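Local structure of hypothetical protein (Fusobacterium nucleatum subsp. nucleatum, 2GSL) at residues A[41-44]-A[45-49]; A[54-57]-A[58-62]; A[86-89]-A[90-93]. The protein probably belongs to the MrnC family of ribonuclease III-domain proteins and might be a ribonuclease that processes RNA. All blocks are in the same frame, centred on the assembly; numbering follows the deposited sequence.

Contact 1: residues A[41-44]-A[45-49]; sequences IPTL and NKYVK
The first turns of helix 41-52, within the ribonuclease III domain, hold this local contact, in which Thr43 and Tyr47 lie one turn apart on the same side. Their side chains run alongside each other and point the same way. The methyl CG2 of Thr43 reaches CE1 of the Tyr47 ring at 3.4 Å. That methyl stands anti to the backbone N, with chi1 of its OG1 branch at -53°, which leaves OG1 beside the N. OG1 is hydrogen-bonded to Asn40 just before the helix. The carbonyl O of Thr43 sits at the edge of the Tyr47 ring, near its plane, 3.1 Å from CD1. Thr43 O also accepts a hydrogen bond from the backbone N of Tyr47, at 3.0 Å. The ring of Tyr47 is stacked with that of Tyr39 and also meets Tyr34.

On another side of the helix, Leu44 and Val48 follow each other at the same spacing. CD1 of Leu44 is 4.3 Å from CG2 of Val48, a loose apolar approach. Val48 N is hydrogen-bonded to Leu44 O at 3.1 Å. Both residues are buried. Leu44 packs on Tyr34 and Val48 on Ile30 of helix 15-34, and both touch Phe20 of the second subunit. Ile41 also reaches that subunit, at its Leu16.

Four backbone hydrogen bonds of the i to i+4 kind tie the two segments. Asn45 N to Ile41 O is nearly straight at the hydrogen, 174°, and spans 2.8 Å. Lys46 N to Pro42 O is longer, at 3.1 Å. These backbone bonds hold the turn. Tyr47 meets other aromatic rings on one side, and the apolar Leu44 and Val48 turn another side to helix 15-34 and the second subunit.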
loop_
_atom_site.group_PDB
_atom_site.type_symbol
_atom_site.label_atom_id
_atom_site.label_comp_id
_atom_site.label_asym_id
_atom_site.label_seq_id
_atom_site.Cartn_x
_atom_site.Cartn_y
_atom_site.Cartn_z
ATOM N N ILE A 41 -3.019 0.971 -18.209
ATOM C CA ILE A 41 -2.034 0.380 -17.312
ATOM C C ILE A 41 -0.600 0.851 -17.524
ATOM O O ILE A 41 0.012 1.408 -16.609
ATOM C CB ILE A 41 -2.090 -1.150 -17.365
ATOM C CG1 ILE A 41 -3.527 -1.610 -17.088
ATOM C CG2 ILE A 41 -1.155 -1.734 -16.323
ATOM C CD1 ILE A 41 -4.114 -1.044 -15.791
ATOM N N PRO A 42 -0.049 0.652 -18.731
ATOM C CA PRO A 42 1.327 1.084 -18.986
ATOM C C PRO A 42 1.585 2.524 -18.558
ATOM O O PRO A 42 2.550 2.805 -17.856
ATOM C CB PRO A 42 1.482 0.865 -20.488
ATOM C CG PRO A 42 0.073 0.972 -20.999
ATOM C CD PRO A 42 -0.700 0.213 -19.976
ATOM N N THR A 43 0.710 3.435 -18.962
ATOM C CA THR A 43 0.863 4.846 -18.606
ATOM C C THR A 43 0.697 5.082 -17.105
ATOM O O THR A 43 1.512 5.756 -16.475
ATOM C CB THR A 43 -0.163 5.691 -19.349
ATOM O OG1 THR A 43 -0.062 5.414 -20.751
ATOM C CG2 THR A 43 0.079 7.164 -19.101
ATOM N N LEU A 44 -0.384 4.542 -16.551
ATOM C CA LEU A 44 -0.676 4.649 -15.128
ATOM C C LEU A 44 0.551 4.259 -14.303
ATOM O O LEU A 44 1.005 5.019 -13.450
ATOM C CB LEU A 44 -1.830 3.715 -14.781
ATOM C CG LEU A 44 -2.159 3.589 -13.297
ATOM C CD1 LEU A 44 -2.599 4.939 -12.749
ATOM C CD2 LEU A 44 -3.255 2.563 -13.120
ATOM N N ASN A 45 1.068 3.063 -14.574
ATOM C CA ASN A 45 2.236 2.531 -13.891
ATOM C C ASN A 45 3.426 3.478 -14.017
ATOM O O ASN A 45 4.147 3.716 -13.047
ATOM C CB ASN A 45 2.588 1.153 -14.465
ATOM C CG ASN A 45 1.565 0.077 -14.091
ATOM O OD1 ASN A 45 0.359 0.250 -14.286
ATOM N ND2 ASN A 45 2.050 -1.038 -13.555
ATOM N N LYS A 46 3.624 4.021 -15.213
ATOM C CA LYS A 46 4.717 4.953 -15.466
ATOM C C LYS A 46 4.667 6.179 -14.552
ATOM O O LYS A 46 5.698 6.593 -14.018
ATOM C CB LYS A 46 4.690 5.404 -16.927
ATOM C CG LYS A 46 5.730 6.456 -17.275
ATOM C CD LYS A 46 5.639 6.872 -18.733
ATOM C CE LYS A 46 4.331 7.566 -19.044
ATOM N NZ LYS A 46 4.200 7.775 -20.518
ATOM N N TYR A 47 3.481 6.762 -14.384
ATOM C CA TYR A 47 3.316 7.942 -13.518
ATOM C C TYR A 47 3.486 7.600 -12.035
ATOM O O TYR A 47 3.932 8.436 -11.242
ATOM C CB TYR A 47 1.931 8.589 -13.704
ATOM C CG TYR A 47 1.780 9.405 -14.967
ATOM C CD1 TYR A 47 1.912 8.810 -16.218
ATOM C CD2 TYR A 47 1.498 10.771 -14.914
ATOM C CE1 TYR A 47 1.769 9.546 -17.387
ATOM C CE2 TYR A 47 1.350 11.521 -16.084
ATOM C CZ TYR A 47 1.489 10.896 -17.320
ATOM O OH TYR A 47 1.353 11.606 -18.497
ATOM N N VAL A 48 3.111 6.376 -11.671
ATOM C CA VAL A 48 3.217 5.922 -10.296
ATOM C C VAL A 48 4.680 5.751 -9.909
ATOM O O VAL A 48 5.123 6.288 -8.888
ATOM C CB VAL A 48 2.487 4.587 -10.092
ATOM C CG1 VAL A 48 2.687 4.102 -8.672
ATOM C CG2 VAL A 48 1.004 4.761 -10.386
ATOM N N LYS A 49 5.424 5.014 -10.734
ATOM C CA LYS A 49 6.839 4.762 -10.481
ATOM C C LYS A 49 7.631 6.050 -10.388
ATOM O O LYS A 49 8.655 6.129 -9.699
ATOM C CB LYS A 49 7.447 3.897 -11.586
ATOM C CG LYS A 49 6.919 2.487 -11.621
ATOM C CD LYS A 49 7.716 1.615 -12.573
ATOM C CE LYS A 49 7.139 0.192 -12.620
ATOM N NZ LYS A 49 7.886 -0.731 -13.537
#

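Contact 2: residues A[54-57]-A[58-62]; sequences AKYQ and SLIYK
Tyr56 extends its ring along the helix to Ile60, one turn later, and the two side chains cross obliquely. CE1 of Tyr56 meets CD1 of Ile60 at 3.6 Å and lies equally near its CG1. The hydroxyl end passes CD1 as well, with Tyr56 OH 4.0 Å from that atom of Ile60. Tyr56 has CG anti to the backbone N (chi1 -167°), which carries the ring over to this neighbour. Both side chains also pack on Val125 of helix 115-127.

The backbone repeats the same spacing. Ile60 N makes a hydrogen bond to Tyr56 O at 3.0 Å. Tyr61 N makes one to Gln57 O at 2.8 Å, and it is nearly straight. Leu59 N has two weak hydrogen bonds, to the carbonyls of Lys55 and Tyr56.

OG of Ser58 stands anti to the backbone N (chi1 176°) and is hydrogen-bonded to OE2 of Glu98. NE2 of Gln57 makes a weak hydrogen bond to OE1 of Glu103, which binds the magnesium ion together with Asp23. The nearest approach of the Gln57 side chain to that ion is about 3 Å. Helix 54-64 thus has an apolar side against helix 115-127, and its Gln57 lies at the metal site of the ribonuclease III domain.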
loop_
_atom_site.group_PDB
_atom_site.type_symbol
_atom_site.label_atom_id
_atom_site.label_comp_id
_atom_site.label_asym_id
_atom_site.label_seq_id
_atom_site.Cartn_x
_atom_site.Cartn_y
_atom_site.Cartn_z
ATOM N N ALA A 54 13.071 6.239 -4.839
ATOM C CA ALA A 54 13.879 6.902 -3.812
ATOM C C ALA A 54 14.266 8.339 -4.158
ATOM O O ALA A 54 14.190 9.224 -3.295
ATOM C CB ALA A 54 15.129 6.083 -3.503
ATOM N N LYS A 55 14.665 8.587 -5.403
ATOM C CA LYS A 55 15.050 9.948 -5.784
ATOM C C LYS A 55 13.939 10.956 -5.507
ATOM O O LYS A 55 14.201 12.042 -4.975
ATOM C CB LYS A 55 15.451 10.021 -7.262
ATOM C CG LYS A 55 16.765 9.321 -7.576
ATOM C CD LYS A 55 17.059 9.351 -9.064
ATOM C CE LYS A 55 17.531 10.738 -9.524
ATOM N NZ LYS A 55 18.873 11.101 -8.937
ATOM N N TYR A 56 12.704 10.604 -5.857
ATOM C CA TYR A 56 11.590 11.518 -5.629
ATOM C C TYR A 56 11.258 11.668 -4.140
ATOM O O TYR A 56 11.234 12.781 -3.615
ATOM C CB TYR A 56 10.349 11.077 -6.418
ATOM C CG TYR A 56 9.269 12.141 -6.468
ATOM C CD1 TYR A 56 8.297 12.214 -5.474
ATOM C CD2 TYR A 56 9.270 13.121 -7.465
ATOM C CE1 TYR A 56 7.362 13.233 -5.457
ATOM C CE2 TYR A 56 8.334 14.151 -7.459
ATOM C CZ TYR A 56 7.384 14.201 -6.444
ATOM O OH TYR A 56 6.476 15.241 -6.388
ATOM N N GLN A 57 11.012 10.567 -3.442
ATOM C CA GLN A 57 10.697 10.697 -2.024
ATOM C C GLN A 57 11.748 11.583 -1.347
ATOM O O GLN A 57 11.429 12.346 -0.429
ATOM C CB GLN A 57 10.660 9.333 -1.355
ATOM C CG GLN A 57 10.153 8.258 -2.256
ATOM C CD GLN A 57 9.609 7.084 -1.493
ATOM O OE1 GLN A 57 8.606 7.212 -0.790
ATOM N NE2 GLN A 57 10.259 5.926 -1.620
ATOM N N SER A 58 12.995 11.493 -1.815
ATOM C CA SER A 58 14.099 12.286 -1.267
ATOM C C SER A 58 13.869 13.788 -1.450
ATOM O O SER A 58 14.203 14.591 -0.574
ATOM C CB SER A 58 15.430 11.887 -1.926
ATOM O OG SER A 58 16.500 12.709 -1.462
ATOM N N LEU A 59 13.313 14.172 -2.593
ATOM C CA LEU A 59 13.041 15.580 -2.823
ATOM C C LEU A 59 11.953 15.975 -1.854
ATOM O O LEU A 59 11.993 17.059 -1.274
ATOM C CB LEU A 59 12.554 15.825 -4.248
ATOM C CG LEU A 59 13.611 15.762 -5.354
ATOM C CD1 LEU A 59 12.963 16.088 -6.699
ATOM C CD2 LEU A 59 14.731 16.762 -5.043
ATOM N N ILE A 60 10.981 15.085 -1.676
ATOM C CA ILE A 60 9.894 15.363 -0.762
ATOM C C ILE A 60 10.452 15.613 0.626
ATOM O O ILE A 60 10.262 16.686 1.200
ATOM C CB ILE A 60 8.895 14.191 -0.682
ATOM C CG1 ILE A 60 8.190 14.016 -2.025
ATOM C CG2 ILE A 60 7.864 14.455 0.417
ATOM C CD1 ILE A 60 7.364 15.216 -2.439
ATOM N N TYR A 61 11.160 14.625 1.163
ATOM C CA TYR A 61 11.733 14.758 2.497
ATOM C C TYR A 61 12.462 16.094 2.657
ATOM O O TYR A 61 12.143 16.871 3.546
ATOM C CB TYR A 61 12.666 13.571 2.783
ATOM C CG TYR A 61 13.422 13.662 4.088
ATOM C CD1 TYR A 61 14.625 14.348 4.163
ATOM C CD2 TYR A 61 12.922 13.082 5.253
ATOM C CE1 TYR A 61 15.315 14.462 5.359
ATOM C CE2 TYR A 61 13.601 13.190 6.465
ATOM C CZ TYR A 61 14.799 13.886 6.511
ATOM O OH TYR A 61 15.477 14.041 7.702
ATOM N N LYS A 62 13.411 16.381 1.779
ATOM C CA LYS A 62 14.151 17.626 1.884
ATOM C C LYS A 62 13.301 18.889 1.771
ATOM O O LYS A 62 13.711 19.951 2.243
ATOM C CB LYS A 62 15.286 17.635 0.866
ATOM C CG LYS A 62 16.265 16.509 1.130
ATOM C CD LYS A 62 17.231 16.267 -0.016
ATOM C CE LYS A 62 18.247 17.368 -0.158
ATOM N NZ LYS A 62 19.285 16.975 -1.145
#

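Contact 3: residues A[86-89]-A[90-93]; sequences TFPR and SCTV
This is a surface contact inside the loop between helix 70-80 and helix 93-111, where the chain turns back and Pro88 packs against Cys91, Thr92 and Val93. The proline ring does most of the touching. Pro88 CB lies 3.8 Å from Cys91 SG. The ring also lies against the backbone of Cys91 and Thr92. Further round the ring, CD of Pro88 comes within 4.0 Å of CG2 of Val93. The side chains of Pro88 and Val93 cross at a slant. SG of Cys91 stands between its own backbone N and carbonyl carbon (chi1 56°), and from there it reaches the proline. The ring of Phe87 adds a wider approach, with CE1 of Phe87 4.4 Å from CG2 of Val93.

The contact between 86-89 and 90-93 is packing; the hydrogen bond of Arg89 is made within 86-89. The chain of Arg89 bends twice, which brings the guanidinium back along the loop. NH1 of Arg89 makes a weak hydrogen bond to Phe87 O at 3.3 Å. The carbonyl O of Thr86 lies at the edge of the guanidinium, in its plane.

Thr92 is the N-cap of helix 93-111, and its OG1 makes a weak hydrogen bond to the backbone N of Glu95. Pro88 and Cys91 both rest on Tyr96 of that helix. The loop also rests against the start of helix 54-64, so it lies between the starts of these two helices.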
loop_
_atom_site.group_PDB
_atom_site.type_symbol
_atom_site.label_atom_id
_atom_site.label_comp_id
_atom_site.label_asym_id
_atom_site.label_seq_id
_atom_site.Cartn_x
_atom_site.Cartn_y
_atom_site.Cartn_z
ATOM N N THR A 86 24.388 -1.150 1.651
ATOM C CA THR A 86 23.666 -1.593 0.454
ATOM C C THR A 86 23.665 -0.491 -0.614
ATOM O O THR A 86 22.668 0.222 -0.766
ATOM C CB THR A 86 22.180 -1.927 0.786
ATOM O OG1 THR A 86 22.121 -2.873 1.864
ATOM C CG2 THR A 86 21.466 -2.504 -0.439
ATOM N N PHE A 87 24.770 -0.346 -1.348
ATOM C CA PHE A 87 24.870 0.678 -2.393
ATOM C C PHE A 87 23.613 0.712 -3.261
ATOM O O PHE A 87 23.357 -0.216 -4.029
ATOM C CB PHE A 87 26.096 0.429 -3.287
ATOM C CG PHE A 87 27.316 1.222 -2.894
ATOM C CD1 PHE A 87 27.324 2.611 -3.005
ATOM C CD2 PHE A 87 28.455 0.582 -2.404
ATOM C CE1 PHE A 87 28.448 3.351 -2.630
ATOM C CE2 PHE A 87 29.584 1.313 -2.026
ATOM C CZ PHE A 87 29.580 2.699 -2.139
ATOM N N PRO A 88 22.816 1.791 -3.152
ATOM C CA PRO A 88 21.585 1.930 -3.936
ATOM C C PRO A 88 21.875 1.885 -5.428
ATOM O O PRO A 88 22.997 2.157 -5.856
ATOM C CB PRO A 88 21.043 3.283 -3.485
ATOM C CG PRO A 88 22.286 4.047 -3.184
ATOM C CD PRO A 88 23.106 3.037 -2.421
ATOM N N ARG A 89 20.866 1.540 -6.218
ATOM C CA ARG A 89 21.047 1.456 -7.660
ATOM C C ARG A 89 20.778 2.773 -8.386
ATOM O O ARG A 89 21.704 3.418 -8.886
ATOM C CB ARG A 89 20.142 0.372 -8.253
ATOM C CG ARG A 89 20.285 -1.015 -7.634
ATOM C CD ARG A 89 19.415 -1.210 -6.383
ATOM N NE ARG A 89 20.076 -0.824 -5.134
ATOM C CZ ARG A 89 19.614 -1.122 -3.919
ATOM N NH1 ARG A 89 20.278 -0.735 -2.837
ATOM N NH2 ARG A 89 18.489 -1.814 -3.783
ATOM N N SER A 90 19.508 3.169 -8.432
ATOM C CA SER A 90 19.103 4.381 -9.141
ATOM C C SER A 90 19.406 5.685 -8.428
ATOM O O SER A 90 19.283 6.757 -9.022
ATOM C CB SER A 90 17.607 4.331 -9.443
ATOM O OG SER A 90 17.251 3.088 -10.017
ATOM N N CYS A 91 19.795 5.607 -7.163
ATOM C CA CYS A 91 20.083 6.819 -6.413
ATOM C C CYS A 91 21.365 6.706 -5.598
ATOM O O CYS A 91 22.146 5.777 -5.789
ATOM C CB CYS A 91 18.897 7.159 -5.499
ATOM S SG CYS A 91 18.402 5.839 -4.355
ATOM N N THR A 92 21.581 7.664 -4.699
ATOM C CA THR A 92 22.767 7.673 -3.848
ATOM C C THR A 92 22.420 7.242 -2.430
ATOM O O THR A 92 21.248 7.145 -2.064
ATOM C CB THR A 92 23.399 9.076 -3.755
ATOM O OG1 THR A 92 22.497 9.957 -3.076
ATOM C CG2 THR A 92 23.702 9.628 -5.140
ATOM N N VAL A 93 23.450 6.996 -1.629
ATOM C CA VAL A 93 23.244 6.591 -0.248
ATOM C C VAL A 93 22.350 7.604 0.470
ATOM O O VAL A 93 21.337 7.237 1.063
ATOM C CB VAL A 93 24.589 6.465 0.502
ATOM C CG1 VAL A 93 24.350 6.027 1.947
ATOM C CG2 VAL A 93 25.479 5.458 -0.214
#

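All three contacts are local and lie within the ribonuclease III domain range. Contacts 1 and 2 are partly buried helical turns on successive helices, while contact 3 is a surface loop. Contact 2 is nearest the centre of the chain and the magnesium site; the centre of contact 1 lies about 18 Å from the centre of the chain, and this contact faces the second subunit. Contacts 2 and 3 touch directly: Ala54 CB is 3.4 Å from Cys91 SG, and Lys55 packs on Ser90 and Cys91. Contact 1 touches neither. Backbone hydrogen bonds join the segments in the two helices. In contact 3 packing around a proline takes their place.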